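Local coordinates for protein soluble epoxide hydrolase (Bacillus megaterium, PDB 4INZ) that is a soluble bacterial enzyme of the alpha/beta hydrolase fold, with a helical cap inserted between strands of its mainly parallel central sheet, at residues N26-H31 / R73-E79; H56-F61 / V294-W299; T144-E148 / F259-D265; V170-E175 / V213-L217. The protein carries 1 engineered substitution. All blocks are in the same frame, centred on the assembly; numbering follows the deposited sequence. Where two conformers were deposited one is given.

Contact 1 of 4, residues N26-H31 / R73-E79; sequences NGVNLH and RGYNLSE
Asn29 and Glu79 hold each other twice. The backbone N of Asn29 gives its hydrogen to Glu79 OE1 at 2.8 Å, on the anti side of the carboxylate and well out of its plane, and Glu79 N answers to Asn29 O at 2.9 Å. With CG opposite its own backbone N (chi1 -174°) and the chain extended beyond, Glu79 lays its carboxylate back along the strand. One residue pair further on, His31 N reaches Ser78 OG at 2.8 Å; that hydroxyl is in turn bonded to Asp71 O. A loop without helix or strand is thus fastened to a strand by a mixture of main-chain and side-chain bonds.

The packing contacts flank these bonds. Leu77 runs alongside His31 and puts CD1 over one face of the imidazole, a CH-pi contact of 3.9 Å to the ring centroid. Leu77 stands just before the end of the type II' turn from Tyr75 to Ser78. The same ring is fixed by His31 ND1 bonding Asp71 OD2, an oxygen that also takes Asn76 ND2. At the far end, Val28 CG1 lies over the face of the Arg73 guanidinium, 3.5 Å from NH2, while Asn26 O sits at its edge. The charge of Arg73 is met by Asp95, which also binds Asn26 ND2.

All this lies at one end of the sheet: strand 28-36 runs between strands 20-25 and 66-70, the loop follows strand 66-70, and helix 89-102 supplies Asp95 and packs against Asn26 and Arg73.

Contact 2 of 4, residues H56-F61 / V294-W299; sequences HQIDEF and VNNVMW
Phe61 drives one corner of its ring into the indole of Trp299: CE1 stands over the centre of the Trp299 ring system, only 3.3 Å from CE2, with the two aromatic planes 36° apart, so the pair is neither a stack nor edge-to-face. In this alpha/beta hydrolase fold the contact joins two of the helices that flank the central sheet, 55-61 and 291-303, whose local axes pass 10.8 Å apart at a crossing angle of -49°.

Asn295 is the knob here, seated in a hole made by His56, Gln57, Glu60 and Phe61. Both ends of its amide are used: OD1 accepts from Gln57 NE2 at 2.9 Å and ND2 makes a weak bond to His56 O. A bend at chi2 of Gln57 turns the amide round to meet OD1, and Gln57 NE2 also bonds to Gln287 O, so a buried polar group is held from two directions.

Met298 fills the sheet side, with CB 3.5 Å from Phe61 CZ and the sulfur in an oblique Met-aromatic contact, 4.8 Å from SD to the Phe61 ring centroid. Beneath, Phe61 rests on strands 40-44 and 66-70, while Met298 rests on 131-137 and 248-253, so the helix pair spans several central strands.

Across the outer side, Trp299 NE1 gives its hydrogen, close to the indole plane, to the anti lone pair of Glu60 OE2 at 2.8 Å.

Contact 3 of 4, residues T144-E148 / F259-D265; sequences TFMRE and FMPENLD
Arg147 turns its two terminal nitrogens end-on to the main-chain oxygen of Asp265: NH1 and NH2 each bond Asp265 O at 2.9 Å, with that oxygen in the guanidinium plane. This joins helix 142-151, at the start of the helical insertion of the alpha/beta hydrolase fold, to the loop between strands 248-253 and 274-279, which carries a short 3-10 turn, 261-264. Next to it, Thr144 OG1 donates to Asn263 O at 2.7 Å, in the carbonyl plane and on a lone pair. Aromatic packing adds to these bonds. Phe145 CE1 meets Phe259 CE1 at 3.8 Å, the rings being oblique, and Asn263 OD1 comes up to the edge of the Phe145 ring.

The second shell sets these groups in place. Arg147 is bent at chi3 (60°), which brings NE and NH2 side-on to Glu148 OE2 in a salt bridge within the helix; the two nitrogens reach that oxygen from opposite faces of the carboxylate. Thr144 CB lies against a face of the guanidinium. Glu148 and Glu262 have their carboxylates close together, and Asn152 ND2 bonds OE1 of both, which probably eases the like charges.

Asn263 has its amide fixed at both ends: ND2 gives to Met260 O at 2.8 Å, while OD1 accepts from a water, 2.8 Å away, that also donates to Thr144 OG1 at 2.7 Å.

Contact 4 of 4, residues V170-E175 / V213-L217; sequences VQDYME and VLSML
Between segments 170-175 and 213-217 the CA atoms of Gln171 and Val213 come nearest, 6.3 Å apart, and the local helix axes pass at 10.0 Å with a 125° angle between their directions. Both helices belong to the helical cap that the alpha/beta hydrolase fold carries between strands 131-137 and 248-253.

Val213 wedges between side chains one turn apart. Its CG1 touches Met174 CB and Gln171 CG, at 3.8 and 3.9 Å, while CG2 lies 3.6 Å from Glu175 CG, the two side chains sliding past each other. Further along, Leu217 CD1 sits 3.7 Å from Gln171 N and CD2 reaches Val170 CG1. Gln171 is fully extended, chi1 -177° and chi2 174°, which lays its amide across Leu214 CB and lets NE2 bond Glu175 OE1 at 2.9 Å, from above the carboxylate plane.

The first turn of helix 213-220 thus faces a carboxylate. Waters bound to Val213 N and Leu214 N lie beside Glu175 OE1, one by a weak bond and the other at a distance too short to trust. Apolar packing does the joining, and the helix start would probably help to keep Glu175 ionised.

Along the chain, contact 1 closes before contacts 3 and 4 open; contact 4 is nested within contact 3, contact 3 within contact 2, and contacts 1 and 2 cross. Contacts 1 and 2 tie elements round the central sheet, contact 4 lies wholly in the helical cap, and contact 3 joins the beginning of that cap to a loop between the last two strands. Contacts 1 and 4, centres about 17 Å apart, touch through Gly74 on Ser215 and Tyr75 on Met216, so cap meets core there. Contact 3 lies across the chain's centre from contact 1, about 30 Å between centres, so cap and core also meet on the far side of the molecule. Contact 2 lies about 31 Å from contact 4, centre to centre.

Contact 1 of 4, residues N26-H31 / R73-E79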
# COMPACT_ATOMS: atom_id res chain seq x y z
N ASN A 26 19.40 0.13 -0.24
CA ASN A 26 19.26 -1.00 -1.15
C ASN A 26 19.54 -0.63 -2.60
O ASN A 26 18.88 -1.12 -3.52
CB ASN A 26 17.85 -1.58 -1.01
CG ASN A 26 17.75 -2.99 -1.55
OD1 ASN A 26 18.76 -3.67 -1.75
ND2 ASN A 26 16.52 -3.44 -1.79
N GLY A 27 20.51 0.26 -2.81
CA GLY A 27 20.97 0.60 -4.14
C GLY A 27 20.17 1.67 -4.86
O GLY A 27 20.42 1.96 -6.03
N VAL A 28 19.20 2.26 -4.16
CA VAL A 28 18.36 3.30 -4.75
C VAL A 28 18.17 4.48 -3.80
O VAL A 28 18.33 4.33 -2.58
CB VAL A 28 16.97 2.75 -5.15
CG1 VAL A 28 17.13 1.54 -6.07
CG2 VAL A 28 16.17 2.37 -3.91
N ASN A 29 17.84 5.64 -4.35
CA ASN A 29 17.48 6.80 -3.54
C ASN A 29 15.97 6.89 -3.47
O ASN A 29 15.31 7.08 -4.50
CB ASN A 29 18.03 8.09 -4.16
CG ASN A 29 19.54 8.20 -4.07
OD1 ASN A 29 20.15 7.76 -3.10
ND2 ASN A 29 20.14 8.79 -5.09
N LEU A 30 15.41 6.76 -2.27
CA LEU A 30 13.97 6.88 -2.09
C LEU A 30 13.61 8.22 -1.46
O LEU A 30 14.25 8.66 -0.50
CB LEU A 30 13.44 5.75 -1.20
CG LEU A 30 13.66 4.33 -1.69
CD1 LEU A 30 12.97 3.37 -0.75
CD2 LEU A 30 13.14 4.16 -3.11
N HIS A 31 12.59 8.86 -2.02
CA HIS A 31 12.08 10.11 -1.50
C HIS A 31 11.01 9.87 -0.44
O HIS A 31 10.26 8.90 -0.52
CB HIS A 31 11.49 10.93 -2.65
CG HIS A 31 10.86 12.22 -2.22
ND1 HIS A 31 9.50 12.35 -2.03
CD2 HIS A 31 11.39 13.44 -1.98
CE1 HIS A 31 9.23 13.59 -1.67
NE2 HIS A 31 10.36 14.28 -1.64
N ARG A 73 9.88 2.72 -4.60
CA ARG A 73 10.75 2.81 -5.77
C ARG A 73 9.91 2.87 -7.03
O ARG A 73 8.90 2.17 -7.16
CB ARG A 73 11.77 1.66 -5.83
CG ARG A 73 11.17 0.25 -5.87
CD ARG A 73 12.23 -0.80 -6.16
NE ARG A 73 13.30 -0.82 -5.16
CZ ARG A 73 14.58 -1.10 -5.43
NH1 ARG A 73 14.94 -1.40 -6.67
NH2 ARG A 73 15.49 -1.10 -4.47
N GLY A 74 10.30 3.75 -7.95
CA GLY A 74 9.57 3.92 -9.19
C GLY A 74 8.53 5.03 -9.12
O GLY A 74 8.10 5.52 -10.16
N TYR A 75 8.14 5.43 -7.91
CA TYR A 75 7.07 6.42 -7.72
C TYR A 75 7.56 7.83 -7.43
O TYR A 75 8.53 8.03 -6.69
CB TYR A 75 6.17 6.00 -6.55
CG TYR A 75 5.16 4.93 -6.86
CD1 TYR A 75 5.53 3.59 -6.88
CD2 TYR A 75 3.83 5.25 -7.12
CE1 TYR A 75 4.59 2.59 -7.15
CE2 TYR A 75 2.89 4.27 -7.38
CZ TYR A 75 3.28 2.94 -7.40
OH TYR A 75 2.35 1.96 -7.66
N ASN A 76 6.85 8.81 -7.99
CA ASN A 76 7.11 10.22 -7.70
C ASN A 76 8.60 10.55 -7.83
O ASN A 76 9.19 10.34 -8.88
CB ASN A 76 6.57 10.59 -6.31
CG ASN A 76 6.53 12.08 -6.05
OD1 ASN A 76 6.36 12.88 -6.98
ND2 ASN A 76 6.70 12.48 -4.79
N LEU A 77 9.20 11.05 -6.75
CA LEU A 77 10.60 11.48 -6.80
C LEU A 77 11.60 10.38 -6.46
O LEU A 77 12.82 10.60 -6.51
CB LEU A 77 10.81 12.70 -5.91
CG LEU A 77 10.09 13.97 -6.39
CD1 LEU A 77 10.07 15.04 -5.30
CD2 LEU A 77 10.69 14.52 -7.69
N SER A 78 11.11 9.20 -6.12
CA SER A 78 12.01 8.09 -5.83
C SER A 78 12.67 7.59 -7.10
O SER A 78 12.13 7.73 -8.19
CB SER A 78 11.27 6.95 -5.12
OG SER A 78 10.97 7.33 -3.79
N GLU A 79 13.85 7.00 -6.95
CA GLU A 79 14.59 6.45 -8.07
C GLU A 79 13.75 5.44 -8.86
O GLU A 79 12.87 4.77 -8.30
CB GLU A 79 15.88 5.80 -7.56
CG GLU A 79 16.81 5.33 -8.65
CD GLU A 79 18.25 5.18 -8.18
OE1 GLU A 79 18.56 5.67 -7.07
OE2 GLU A 79 19.05 4.57 -8.91

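Contact 2 of 4, residues H56-F61 / V294-W299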
# COMPACT_ATOMS: atom_id res chain seq x y z
N HIS A 56 -3.46 13.34 5.63
CA HIS A 56 -4.31 13.59 6.80
C HIS A 56 -3.82 12.86 8.04
O HIS A 56 -4.02 13.33 9.17
CB HIS A 56 -5.76 13.20 6.51
CG HIS A 56 -6.38 13.98 5.39
ND1 HIS A 56 -6.62 15.34 5.47
CD2 HIS A 56 -6.81 13.59 4.17
CE1 HIS A 56 -7.17 15.75 4.34
NE2 HIS A 56 -7.30 14.71 3.54
N GLN A 57 -3.17 11.72 7.85
CA GLN A 57 -2.59 10.99 8.97
C GLN A 57 -1.26 11.61 9.38
O GLN A 57 -0.92 11.64 10.56
CB GLN A 57 -2.41 9.50 8.64
CG GLN A 57 -3.73 8.72 8.58
CD GLN A 57 -4.55 9.10 7.37
OE1 GLN A 57 -4.05 9.14 6.24
NE2 GLN A 57 -5.83 9.39 7.59
N ILE A 58 -0.50 12.09 8.40
CA ILE A 58 0.73 12.83 8.71
C ILE A 58 0.39 14.03 9.61
O ILE A 58 1.04 14.26 10.63
CB ILE A 58 1.44 13.29 7.43
CG1 ILE A 58 2.01 12.08 6.70
CG2 ILE A 58 2.57 14.28 7.76
CD1 ILE A 58 2.48 12.39 5.30
N ASP A 59 -0.64 14.79 9.24
CA ASP A 59 -1.01 15.96 10.03
C ASP A 59 -1.51 15.59 11.42
O ASP A 59 -1.21 16.28 12.41
CB ASP A 59 -2.06 16.80 9.30
CG ASP A 59 -1.50 17.50 8.07
OD1 ASP A 59 -0.26 17.63 7.96
OD2 ASP A 59 -2.30 17.94 7.22
N GLU A 60 -2.25 14.50 11.51
CA GLU A 60 -2.88 14.13 12.78
C GLU A 60 -1.91 13.50 13.76
O GLU A 60 -1.95 13.78 14.96
CB GLU A 60 -4.07 13.19 12.54
CG GLU A 60 -4.66 12.62 13.82
CD GLU A 60 -5.41 13.66 14.66
OE1 GLU A 60 -5.69 14.77 14.17
OE2 GLU A 60 -5.73 13.35 15.83
N PHE A 61 -1.02 12.64 13.26
CA PHE A 61 -0.17 11.85 14.15
C PHE A 61 1.23 12.40 14.37
O PHE A 61 2.00 11.85 15.16
CB PHE A 61 -0.14 10.39 13.69
CG PHE A 61 -1.46 9.71 13.84
CD1 PHE A 61 -1.83 9.13 15.04
CD2 PHE A 61 -2.37 9.70 12.78
CE1 PHE A 61 -3.07 8.52 15.19
CE2 PHE A 61 -3.61 9.10 12.93
CZ PHE A 61 -3.96 8.51 14.13
N VAL A 294 -11.24 7.44 10.11
CA VAL A 294 -10.03 6.62 10.10
C VAL A 294 -9.09 7.00 11.24
O VAL A 294 -8.58 6.13 11.98
CB VAL A 294 -9.29 6.76 8.75
CG1 VAL A 294 -7.86 6.25 8.86
CG2 VAL A 294 -10.06 6.03 7.65
N ASN A 295 -8.85 8.30 11.40
CA ASN A 295 -7.91 8.76 12.42
C ASN A 295 -8.36 8.36 13.81
O ASN A 295 -7.54 7.99 14.66
CB ASN A 295 -7.70 10.27 12.32
CG ASN A 295 -6.84 10.65 11.12
OD1 ASN A 295 -6.23 9.79 10.48
ND2 ASN A 295 -6.77 11.95 10.81
N ASN A 296 -9.66 8.41 14.06
CA ASN A 296 -10.16 8.06 15.38
C ASN A 296 -10.01 6.57 15.67
O ASN A 296 -9.76 6.18 16.81
CB ASN A 296 -11.61 8.52 15.56
CG ASN A 296 -11.71 10.02 15.80
OD1 ASN A 296 -10.73 10.65 16.21
ND2 ASN A 296 -12.88 10.59 15.55
N VAL A 297 -10.15 5.75 14.64
CA VAL A 297 -9.95 4.31 14.78
C VAL A 297 -8.47 4.00 15.01
O VAL A 297 -8.12 3.15 15.84
CB VAL A 297 -10.47 3.53 13.55
CG1 VAL A 297 -10.07 2.05 13.63
CG2 VAL A 297 -12.00 3.67 13.45
N MET A 298 -7.59 4.70 14.30
CA MET A 298 -6.16 4.52 14.50
C MET A 298 -5.78 4.85 15.94
O MET A 298 -5.08 4.08 16.58
CB MET A 298 -5.34 5.36 13.51
CG MET A 298 -5.48 4.87 12.07
SD MET A 298 -4.64 5.94 10.88
CE MET A 298 -2.93 5.79 11.42
N TRP A 299 -6.26 5.99 16.45
CA TRP A 299 -6.00 6.35 17.84
C TRP A 299 -6.52 5.27 18.79
O TRP A 299 -5.84 4.87 19.74
CB TRP A 299 -6.66 7.68 18.20
CG TRP A 299 -5.84 8.88 17.85
CD1 TRP A 299 -6.20 9.92 17.04
CD2 TRP A 299 -4.50 9.16 18.29
NE1 TRP A 299 -5.17 10.83 16.96
CE2 TRP A 299 -4.12 10.39 17.71
CE3 TRP A 299 -3.59 8.48 19.11
CZ2 TRP A 299 -2.86 10.96 17.94
CZ3 TRP A 299 -2.34 9.06 19.34
CH2 TRP A 299 -2.00 10.28 18.75

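Contact 3 of 4, residues T144-E148 / F259-D265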
# COMPACT_ATOMS: atom_id res chain seq x y z
N THR A 144 -5.27 -14.89 2.90
CA THR A 144 -6.67 -14.80 2.51
C THR A 144 -6.83 -14.36 1.06
O THR A 144 -7.79 -14.75 0.40
CB THR A 144 -7.52 -13.90 3.45
OG1 THR A 144 -7.08 -12.54 3.36
CG2 THR A 144 -7.42 -14.39 4.90
N PHE A 145 -5.90 -13.55 0.56
CA PHE A 145 -6.02 -13.09 -0.82
C PHE A 145 -5.93 -14.24 -1.82
O PHE A 145 -6.68 -14.29 -2.79
CB PHE A 145 -4.97 -12.03 -1.17
CG PHE A 145 -5.14 -11.47 -2.55
CD1 PHE A 145 -6.29 -10.79 -2.90
CD2 PHE A 145 -4.15 -11.64 -3.50
CE1 PHE A 145 -6.45 -10.27 -4.17
CE2 PHE A 145 -4.30 -11.12 -4.78
CZ PHE A 145 -5.46 -10.44 -5.11
N MET A 146 -4.98 -15.15 -1.60
CA MET A 146 -4.87 -16.32 -2.46
C MET A 146 -6.12 -17.18 -2.36
O MET A 146 -6.60 -17.72 -3.35
CB MET A 146 -3.62 -17.12 -2.11
CG MET A 146 -2.33 -16.36 -2.34
SD MET A 146 -2.08 -15.84 -4.05
CE MET A 146 -1.72 -17.43 -4.84
N ARG A 147 -6.65 -17.31 -1.15
CA ARG A 147 -7.89 -18.05 -0.95
C ARG A 147 -9.02 -17.48 -1.81
O ARG A 147 -9.77 -18.22 -2.45
CB ARG A 147 -8.29 -18.03 0.52
CG ARG A 147 -9.50 -18.89 0.87
CD ARG A 147 -9.98 -18.57 2.27
NE ARG A 147 -10.37 -17.17 2.39
CZ ARG A 147 -10.47 -16.51 3.53
NH1 ARG A 147 -10.20 -17.11 4.68
NH2 ARG A 147 -10.84 -15.23 3.53
N GLU A 148 -9.15 -16.16 -1.83
CA GLU A 148 -10.22 -15.53 -2.60
C GLU A 148 -9.99 -15.60 -4.11
O GLU A 148 -10.93 -15.79 -4.88
CB GLU A 148 -10.45 -14.09 -2.13
CG GLU A 148 -10.77 -13.99 -0.64
CD GLU A 148 -12.00 -14.80 -0.24
OE1 GLU A 148 -13.01 -14.76 -0.98
OE2 GLU A 148 -11.96 -15.47 0.81
N PHE A 259 -10.85 -5.00 -4.05
CA PHE A 259 -10.72 -6.04 -3.03
C PHE A 259 -12.07 -6.30 -2.35
O PHE A 259 -12.66 -5.40 -1.76
CB PHE A 259 -9.65 -5.67 -1.99
CG PHE A 259 -8.27 -5.56 -2.57
CD1 PHE A 259 -7.47 -6.69 -2.72
CD2 PHE A 259 -7.76 -4.34 -2.98
CE1 PHE A 259 -6.20 -6.60 -3.27
CE2 PHE A 259 -6.49 -4.24 -3.53
CZ PHE A 259 -5.71 -5.38 -3.67
N MET A 260 -12.55 -7.53 -2.48
CA MET A 260 -13.86 -7.92 -1.97
C MET A 260 -13.85 -8.07 -0.46
O MET A 260 -12.80 -8.32 0.13
CB MET A 260 -14.31 -9.22 -2.64
CG MET A 260 -14.47 -9.13 -4.15
SD MET A 260 -15.75 -7.95 -4.67
CE MET A 260 -14.78 -6.47 -4.99
N PRO A 261 -15.02 -7.91 0.18
CA PRO A 261 -15.08 -7.99 1.64
C PRO A 261 -14.62 -9.33 2.19
O PRO A 261 -14.13 -9.38 3.32
CB PRO A 261 -16.58 -7.79 1.93
CG PRO A 261 -17.10 -7.04 0.76
CD PRO A 261 -16.31 -7.53 -0.42
N GLU A 262 -14.76 -10.41 1.41
CA GLU A 262 -14.42 -11.75 1.90
C GLU A 262 -12.93 -11.92 2.21
O GLU A 262 -12.53 -12.90 2.84
CB GLU A 262 -14.89 -12.83 0.93
CG GLU A 262 -16.40 -13.00 0.86
CD GLU A 262 -17.07 -11.95 0.00
OE1 GLU A 262 -16.36 -11.26 -0.76
OE2 GLU A 262 -18.31 -11.80 0.09
N ASN A 263 -12.11 -10.98 1.76
CA ASN A 263 -10.69 -11.01 2.10
C ASN A 263 -10.49 -10.99 3.60
O ASN A 263 -9.45 -11.41 4.10
CB ASN A 263 -9.95 -9.83 1.45
CG ASN A 263 -9.68 -10.06 -0.01
OD1 ASN A 263 -8.71 -10.73 -0.37
ND2 ASN A 263 -10.53 -9.52 -0.88
N LEU A 264 -11.50 -10.52 4.33
CA LEU A 264 -11.40 -10.38 5.77
C LEU A 264 -11.94 -11.59 6.53
O LEU A 264 -11.72 -11.72 7.73
CB LEU A 264 -12.14 -9.13 6.23
CG LEU A 264 -11.55 -7.85 5.62
CD1 LEU A 264 -12.23 -6.64 6.22
CD2 LEU A 264 -10.06 -7.81 5.86
N ASP A 265 -12.65 -12.46 5.82
CA ASP A 265 -13.20 -13.66 6.43
C ASP A 265 -12.11 -14.54 7.04
O ASP A 265 -11.16 -14.93 6.35
CB ASP A 265 -14.00 -14.48 5.41
CG ASP A 265 -15.25 -13.76 4.92
OD1 ASP A 265 -15.66 -12.76 5.54
OD2 ASP A 265 -15.83 -14.22 3.91
O HOH W 1 -6.69 -10.54 1.53
O HOH W 2 -14.67 -16.33 2.42

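Contact 4 of 4, residues V170-E175 / V213-L217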
# COMPACT_ATOMS: atom_id res chain seq x y z
N VAL A 170 -0.97 -1.10 -21.79
CA VAL A 170 -1.43 -0.45 -20.57
C VAL A 170 -0.65 0.82 -20.22
O VAL A 170 -1.23 1.79 -19.73
CB VAL A 170 -1.46 -1.41 -19.35
CG1 VAL A 170 -1.86 -0.67 -18.08
CG2 VAL A 170 -2.43 -2.55 -19.61
N GLN A 171 0.65 0.82 -20.47
CA GLN A 171 1.43 2.02 -20.18
C GLN A 171 0.87 3.22 -20.93
O GLN A 171 0.63 4.27 -20.35
CB GLN A 171 2.92 1.85 -20.47
CG GLN A 171 3.72 3.09 -20.10
CD GLN A 171 5.22 2.91 -20.24
OE1 GLN A 171 5.70 1.83 -20.57
NE2 GLN A 171 5.96 3.99 -19.98
N ASP A 172 0.67 3.06 -22.24
CA ASP A 172 0.09 4.14 -23.04
C ASP A 172 -1.30 4.52 -22.52
O ASP A 172 -1.65 5.70 -22.47
CB ASP A 172 0.03 3.75 -24.52
CG ASP A 172 -0.77 4.73 -25.36
OD1 ASP A 172 -0.23 5.81 -25.68
OD2 ASP A 172 -1.93 4.43 -25.70
N TYR A 173 -2.09 3.53 -22.13
CA TYR A 173 -3.41 3.81 -21.59
C TYR A 173 -3.30 4.72 -20.37
O TYR A 173 -4.08 5.64 -20.19
CB TYR A 173 -4.14 2.53 -21.20
CG TYR A 173 -5.42 2.80 -20.44
CD1 TYR A 173 -5.42 2.87 -19.06
CD2 TYR A 173 -6.62 3.01 -21.11
CE1 TYR A 173 -6.57 3.13 -18.35
CE2 TYR A 173 -7.78 3.27 -20.41
CZ TYR A 173 -7.75 3.33 -19.04
OH TYR A 173 -8.91 3.59 -18.33
N MET A 174 -2.31 4.45 -19.53
CA MET A 174 -2.16 5.21 -18.29
C MET A 174 -1.57 6.60 -18.53
O MET A 174 -1.99 7.57 -17.89
CB MET A 174 -1.31 4.45 -17.27
CG MET A 174 -1.95 3.17 -16.75
SD MET A 174 -3.51 3.46 -15.89
CE MET A 174 -4.03 1.77 -15.62
N GLU A 175 -0.61 6.69 -19.45
CA GLU A 175 0.14 7.93 -19.68
C GLU A 175 -0.47 8.91 -20.68
O GLU A 175 -0.30 10.12 -20.55
CB GLU A 175 1.56 7.61 -20.16
CG GLU A 175 2.45 6.90 -19.18
CD GLU A 175 3.81 6.60 -19.78
OE1 GLU A 175 4.77 6.42 -19.02
OE2 GLU A 175 3.91 6.56 -21.03
N VAL A 213 5.47 5.33 -14.95
CA VAL A 213 4.38 4.38 -15.10
C VAL A 213 4.93 2.99 -15.40
O VAL A 213 4.39 1.99 -14.92
CB VAL A 213 3.38 4.83 -16.18
CG1 VAL A 213 2.37 3.71 -16.47
CG2 VAL A 213 2.66 6.09 -15.73
N LEU A 214 6.02 2.92 -16.16
CA LEU A 214 6.65 1.63 -16.42
C LEU A 214 7.04 0.95 -15.11
O LEU A 214 6.73 -0.22 -14.89
CB LEU A 214 7.88 1.80 -17.33
CG LEU A 214 8.68 0.53 -17.61
CD1 LEU A 214 7.79 -0.56 -18.19
CD2 LEU A 214 9.85 0.81 -18.54
N SER A 215 7.71 1.70 -14.24
CA SER A 215 8.09 1.19 -12.93
C SER A 215 6.87 0.73 -12.13
O SER A 215 6.89 -0.34 -11.53
CB SER A 215 8.81 2.27 -12.13
OG SER A 215 10.04 2.61 -12.73
N MET A 216 5.83 1.55 -12.12
CA MET A 216 4.63 1.21 -11.36
C MET A 216 4.04 -0.12 -11.85
O MET A 216 3.72 -0.99 -11.04
CB MET A 216 3.63 2.37 -11.42
CG MET A 216 4.23 3.68 -10.88
SD MET A 216 3.48 5.24 -11.44
CE MET A 216 1.91 5.19 -10.57
N LEU A 217 3.92 -0.28 -13.17
CA LEU A 217 3.38 -1.51 -13.74
C LEU A 217 4.29 -2.71 -13.52
O LEU A 217 3.82 -3.85 -13.44
CB LEU A 217 3.09 -1.32 -15.24
CG LEU A 217 1.99 -0.30 -15.54
CD1 LEU A 217 1.90 0.04 -17.03
CD2 LEU A 217 0.64 -0.80 -15.02
O HOH W 3 5.82 7.35 -17.02
O HOH W 4 7.68 5.26 -17.47